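Local coordinates for non-toxic crystal protein (Bacillus thuringiensis, PDB 2D42) that forms parasporal inclusions and is non-toxic, yet closely resembles beta-pore-forming toxins in structure, at residues Y12-A17 with Y22-S27; Y28-N33 with V194-I199. One frame throughout, in Å; residues are numbered along the deposited sequence.

Contact 1: residues Y12-A17 with Y22-S27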
loop_
_atom_site.group_PDB
_atom_site.type_symbol
_atom_site.label_atom_id
_atom_site.label_comp_id
_atom_site.label_asym_id
_atom_site.label_seq_id
_atom_site.Cartn_x
_atom_site.Cartn_y
_atom_site.Cartn_z
ATOM N N TYR A 12 25.377 16.628 -7.849
ATOM C CA TYR A 12 26.250 16.123 -8.891
ATOM C C TYR A 12 26.810 17.274 -9.733
ATOM O O TYR A 12 27.998 17.307 -10.035
ATOM C CB TYR A 12 25.491 15.169 -9.805
ATOM C CG TYR A 12 26.288 14.757 -11.016
ATOM C CD1 TYR A 12 27.180 13.689 -10.957
ATOM C CD2 TYR A 12 26.166 15.450 -12.223
ATOM C CE1 TYR A 12 27.928 13.315 -12.073
ATOM C CE2 TYR A 12 26.910 15.088 -13.345
ATOM C CZ TYR A 12 27.787 14.019 -13.264
ATOM O OH TYR A 12 28.500 13.631 -14.378
ATOM N N GLY A 13 25.936 18.203 -10.113
ATOM C CA GLY A 13 26.346 19.338 -10.924
ATOM C C GLY A 13 27.318 20.266 -10.222
ATOM O O GLY A 13 28.251 20.773 -10.835
ATOM N N MET A 14 27.100 20.490 -8.934
ATOM C CA MET A 14 27.979 21.358 -8.173
ATOM C C MET A 14 29.385 20.783 -8.051
ATOM O O MET A 14 30.367 21.523 -8.136
ATOM C CB MET A 14 27.377 21.628 -6.799
ATOM C CG MET A 14 26.171 22.543 -6.874
ATOM S SD MET A 14 25.432 22.894 -5.277
ATOM C CE MET A 14 26.715 23.949 -4.544
ATOM N N GLN A 15 29.488 19.468 -7.874
ATOM C CA GLN A 15 30.795 18.823 -7.760
ATOM C C GLN A 15 31.465 18.756 -9.127
ATOM O O GLN A 15 32.679 18.931 -9.244
ATOM C CB GLN A 15 30.661 17.410 -7.169
ATOM C CG GLN A 15 29.899 16.388 -8.031
ATOM C CD GLN A 15 30.781 15.646 -9.040
ATOM O OE1 GLN A 15 30.289 14.838 -9.835
ATOM N NE2 GLN A 15 32.087 15.912 -9.004
ATOM N N TYR A 16 30.665 18.506 -10.159
ATOM C CA TYR A 16 31.181 18.421 -11.517
ATOM C C TYR A 16 31.773 19.773 -11.919
ATOM O O TYR A 16 32.835 19.838 -12.545
ATOM C CB TYR A 16 30.052 18.045 -12.470
ATOM C CG TYR A 16 30.487 17.802 -13.894
ATOM C CD1 TYR A 16 30.801 16.519 -14.341
ATOM C CD2 TYR A 16 30.548 18.851 -14.808
ATOM C CE1 TYR A 16 31.158 16.289 -15.667
ATOM C CE2 TYR A 16 30.901 18.635 -16.130
ATOM C CZ TYR A 16 31.199 17.353 -16.556
ATOM O OH TYR A 16 31.507 17.140 -17.878
ATOM N N ALA A 17 31.078 20.845 -11.542
ATOM C CA ALA A 17 31.503 22.209 -11.847
ATOM C C ALA A 17 32.863 22.518 -11.230
ATOM O O ALA A 17 33.784 22.967 -11.914
ATOM C CB ALA A 17 30.466 23.204 -11.337
ATOM N N TYR A 22 34.219 24.995 -13.800
ATOM C CA TYR A 22 33.075 25.729 -14.325
ATOM C C TYR A 22 32.305 26.329 -13.170
ATOM O O TYR A 22 32.556 26.018 -12.008
ATOM C CB TYR A 22 32.087 24.812 -15.041
ATOM C CG TYR A 22 32.576 24.074 -16.256
ATOM C CD1 TYR A 22 33.567 24.604 -17.076
ATOM C CD2 TYR A 22 31.972 22.875 -16.637
ATOM C CE1 TYR A 22 33.941 23.959 -18.254
ATOM C CE2 TYR A 22 32.337 22.225 -17.810
ATOM C CZ TYR A 22 33.320 22.774 -18.613
ATOM O OH TYR A 22 33.661 22.145 -19.786
ATOM N N THR A 23 31.346 27.183 -13.499
ATOM C CA THR A 23 30.478 27.757 -12.487
ATOM C C THR A 23 29.128 27.068 -12.679
ATOM O O THR A 23 28.577 27.079 -13.783
ATOM C CB THR A 23 30.292 29.266 -12.662
ATOM O OG1 THR A 23 31.530 29.933 -12.375
ATOM C CG2 THR A 23 29.213 29.773 -11.713
ATOM N N TYR A 24 28.617 26.445 -11.619
ATOM C CA TYR A 24 27.331 25.755 -11.691
ATOM C C TYR A 24 26.249 26.794 -11.874
ATOM O O TYR A 24 26.117 27.713 -11.067
ATOM C CB TYR A 24 27.058 24.959 -10.410
ATOM C CG TYR A 24 25.650 24.391 -10.318
ATOM C CD1 TYR A 24 25.276 23.256 -11.046
ATOM C CD2 TYR A 24 24.695 24.989 -9.499
ATOM C CE1 TYR A 24 23.981 22.729 -10.951
ATOM C CE2 TYR A 24 23.401 24.475 -9.398
ATOM C CZ TYR A 24 23.052 23.346 -10.123
ATOM O OH TYR A 24 21.780 22.842 -9.995
ATOM N N GLY A 25 25.478 26.656 -12.942
ATOM C CA GLY A 25 24.415 27.606 -13.184
ATOM C C GLY A 25 23.097 27.105 -12.622
ATOM O O GLY A 25 22.519 27.711 -11.716
ATOM N N SER A 26 22.620 25.990 -13.162
ATOM C CA SER A 26 21.359 25.412 -12.717
ATOM C C SER A 26 21.221 24.000 -13.275
ATOM O O SER A 26 22.064 23.546 -14.050
ATOM C CB SER A 26 20.199 26.280 -13.208
ATOM O OG SER A 26 20.182 26.325 -14.627
ATOM N N SER A 27 20.160 23.307 -12.867
ATOM C CA SER A 27 19.893 21.953 -13.337
ATOM C C SER A 27 18.412 21.652 -13.158
ATOM O O SER A 27 17.754 22.211 -12.276
ATOM C CB SER A 27 20.744 20.922 -12.575
ATOM O OG SER A 27 20.445 20.908 -11.188
#

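Contact 2: residues Y28-N33 with V194-I199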
loop_
_atom_site.group_PDB
_atom_site.type_symbol
_atom_site.label_atom_id
_atom_site.label_comp_id
_atom_site.label_asym_id
_atom_site.label_seq_id
_atom_site.Cartn_x
_atom_site.Cartn_y
_atom_site.Cartn_z
ATOM N N TYR A 28 17.891 20.774 -14.007
ATOM C CA TYR A 28 16.483 20.402 -13.963
ATOM C C TYR A 28 16.266 19.116 -14.749
ATOM O O TYR A 28 17.167 18.640 -15.438
ATOM C CB TYR A 28 15.631 21.537 -14.546
ATOM C CG TYR A 28 16.198 22.125 -15.824
ATOM C CD1 TYR A 28 15.969 21.521 -17.060
ATOM C CD2 TYR A 28 16.997 23.271 -15.791
ATOM C CE1 TYR A 28 16.521 22.042 -18.234
ATOM C CE2 TYR A 28 17.556 23.800 -16.958
ATOM C CZ TYR A 28 17.313 23.181 -18.173
ATOM O OH TYR A 28 17.859 23.696 -19.328
ATOM N N SER A 29 15.072 18.552 -14.635
ATOM C CA SER A 29 14.734 17.326 -15.347
ATOM C C SER A 29 14.572 17.601 -16.846
ATOM O O SER A 29 14.081 18.656 -17.239
ATOM C CB SER A 29 13.434 16.740 -14.791
ATOM O OG SER A 29 13.045 15.601 -15.530
ATOM N N ASP A 30 14.982 16.640 -17.668
ATOM C CA ASP A 30 14.890 16.750 -19.124
ATOM C C ASP A 30 13.489 16.406 -19.626
ATOM O O ASP A 30 13.072 15.247 -19.581
ATOM C CB ASP A 30 15.911 15.811 -19.764
ATOM C CG ASP A 30 15.809 15.769 -21.271
ATOM O OD1 ASP A 30 15.086 16.607 -21.850
ATOM O OD2 ASP A 30 16.470 14.898 -21.875
ATOM N N ASP A 31 12.774 17.407 -20.129
ATOM C CA ASP A 31 11.414 17.198 -20.613
ATOM C C ASP A 31 11.210 16.106 -21.650
ATOM O O ASP A 31 10.129 15.533 -21.718
ATOM C CB ASP A 31 10.837 18.509 -21.144
ATOM C CG ASP A 31 10.387 19.430 -20.031
ATOM O OD1 ASP A 31 10.681 19.130 -18.854
ATOM O OD2 ASP A 31 9.742 20.455 -20.333
ATOM N N THR A 32 12.221 15.798 -22.454
ATOM C CA THR A 32 12.042 14.758 -23.461
ATOM C C THR A 32 12.312 13.343 -22.944
ATOM O O THR A 32 12.071 12.361 -23.647
ATOM C CB THR A 32 12.924 15.002 -24.691
ATOM O OG1 THR A 32 12.792 16.362 -25.116
ATOM C CG2 THR A 32 12.481 14.092 -25.830
ATOM N N ASN A 33 12.827 13.243 -21.725
ATOM C CA ASN A 33 13.108 11.958 -21.090
ATOM C C ASN A 33 13.335 12.340 -19.636
ATOM O O ASN A 33 14.445 12.256 -19.118
ATOM C CB ASN A 33 14.370 11.315 -21.665
ATOM C CG ASN A 33 14.526 9.858 -21.241
ATOM O OD1 ASN A 33 15.628 9.298 -21.269
ATOM N ND2 ASN A 33 13.417 9.235 -20.860
ATOM N N VAL A 194 26.113 23.169 -21.743
ATOM C CA VAL A 194 24.891 22.470 -21.363
ATOM C C VAL A 194 25.146 20.976 -21.455
ATOM O O VAL A 194 25.543 20.465 -22.503
ATOM C CB VAL A 194 23.715 22.828 -22.279
ATOM C CG1 VAL A 194 22.442 22.186 -21.758
ATOM C CG2 VAL A 194 23.551 24.327 -22.342
ATOM N N GLN A 195 24.919 20.281 -20.348
ATOM C CA GLN A 195 25.143 18.847 -20.288
ATOM C C GLN A 195 23.858 18.080 -19.966
ATOM O O GLN A 195 23.088 18.491 -19.097
ATOM C CB GLN A 195 26.219 18.561 -19.222
ATOM C CG GLN A 195 26.354 17.101 -18.790
ATOM C CD GLN A 195 27.257 16.912 -17.561
ATOM O OE1 GLN A 195 27.120 17.608 -16.549
ATOM N NE2 GLN A 195 28.171 15.952 -17.646
ATOM N N ARG A 196 23.609 16.989 -20.689
ATOM C CA ARG A 196 22.442 16.146 -20.400
ATOM C C ARG A 196 23.038 14.920 -19.721
ATOM O O ARG A 196 23.867 14.232 -20.312
ATOM C CB ARG A 196 21.706 15.691 -21.663
ATOM C CG ARG A 196 20.627 14.641 -21.375
ATOM C CD ARG A 196 20.038 14.020 -22.644
ATOM N NE ARG A 196 19.221 14.971 -23.381
ATOM C CZ ARG A 196 19.498 15.411 -24.603
ATOM N NH1 ARG A 196 20.578 14.982 -25.241
ATOM N NH2 ARG A 196 18.700 16.299 -25.180
ATOM N N VAL A 197 22.627 14.657 -18.484
ATOM C CA VAL A 197 23.157 13.521 -17.742
ATOM C C VAL A 197 22.113 12.458 -17.463
ATOM O O VAL A 197 20.928 12.759 -17.303
ATOM C CB VAL A 197 23.740 13.955 -16.383
ATOM C CG1 VAL A 197 24.857 14.965 -16.596
ATOM C CG2 VAL A 197 22.636 14.552 -15.507
ATOM N N ASN A 198 22.564 11.212 -17.401
ATOM C CA ASN A 198 21.680 10.102 -17.112
ATOM C C ASN A 198 21.574 10.087 -15.585
ATOM O O ASN A 198 22.589 10.202 -14.889
ATOM C CB ASN A 198 22.301 8.801 -17.611
ATOM C CG ASN A 198 21.318 7.647 -17.615
ATOM O OD1 ASN A 198 20.513 7.489 -16.694
ATOM N ND2 ASN A 198 21.393 6.822 -18.650
ATOM N N ILE A 199 20.360 9.958 -15.061
ATOM C CA ILE A 199 20.183 9.944 -13.613
ATOM C C ILE A 199 20.958 8.806 -12.943
ATOM O O ILE A 199 21.336 8.915 -11.779
ATOM C CB ILE A 199 18.683 9.852 -13.226
ATOM C CG1 ILE A 199 18.513 10.134 -11.726
ATOM C CG2 ILE A 199 18.129 8.462 -13.563
ATOM C CD1 ILE A 199 18.967 11.533 -11.299
#

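Contact 1: residues Y12-A17 with Y22-S27
A17 meets Y22 and Y24 where helix 5-19 turns back into strand 23-29. This end is tight. Y22 N donates to A17 O at 2.8 Å, with an N-H...O angle of 155°. The donor is tilted 29° from the carbonyl plane. The A17 methyl sits against the strand backbone, with A17 CB 3.7 Å from Y24 N. A17 CB is also 3.9 Å from Y24 CB. The Y24 ring lies against the helix. Its CG is anti to the backbone N (chi1 171°), which carries the ring along the helix to G13. There Y24 CD1 comes within 3.7 Å of G13 C, against bare backbone. A hydrogen bond of 2.6 Å between Y24 OH and S27 OG, in the ring plane, ties down the far end of the ring. The M14 side is looser and exposed. M14 CG makes a CH-pi contact over one ring face, 4.0 Å from the Y24 centroid. M14 SD adds an oblique Met-aromatic contact. S26 N lies over the opposite face. Y16 CE2 and Y22 CE2 meet obliquely at 4.2 Å. Y16 also stacks on H20. Strand 23-29 pairs with strand 150-185, with a classic beta bulge at G25 and S26 facing R180.

Contact 2: residues Y28-N33 with V194-I199
R196 reaches from strand 189-198 to D30, and this pair is the whole of the direct contact. D30 points its CB toward the strand. With chi1 at 175°, the D30 carboxylate extends away from its own N and up to the arginine. From CG the two oxygens part. OD2 crosses to the other segment, where R196 NE donates to D30 OD2 at 3.1 Å in a salt bridge. The N-H...O angle is 149°. NE comes from above the carboxylate plane, 46° out of it, while OD2 sits at the guanidinium edge, near its plane. R196 CD lies 3.8 Å from the same D30 OD2. The other oxygen turns back to its own loop: T32 N donates to D30 OD1 at 3.0 Å from the other face of the carboxylate. This is an Asx turn. It lies within a type I beta turn from D30 to N33, closed by N33 N bonding to D30 O at 2.9 Å. The two segments flank strand 150-185, which pairs with both of their strands. D30 packs on N176 of that strand and R196 on I178. The exposed R196 chain is bent about its CG-CD bond, which swings NE to D30 OD2. N198 OD1 N-caps helix 199-206.

How the contacts relate
The two contacts come in series along the chain and share strand 23-29. Contact 1 joins its start to helix 5-19. Contact 2 joins the turn after its end to residues 194-199, 161 residues further along the chain. Their centres are about 14 Å apart. Both lie far from the centre of the elongated chain and on the same side of it, about 37 Å and 31 Å away. Strand 150-185 runs between strands 23-29 and 189-198 and pairs antiparallel with each. The contacts also touch: Y16 CZ packs 3.5 Å from Q195 NE2, and Y12 reaches V197. Helix 5-19 and the shared strand thus join distant parts of the sequence at one end of the molecule.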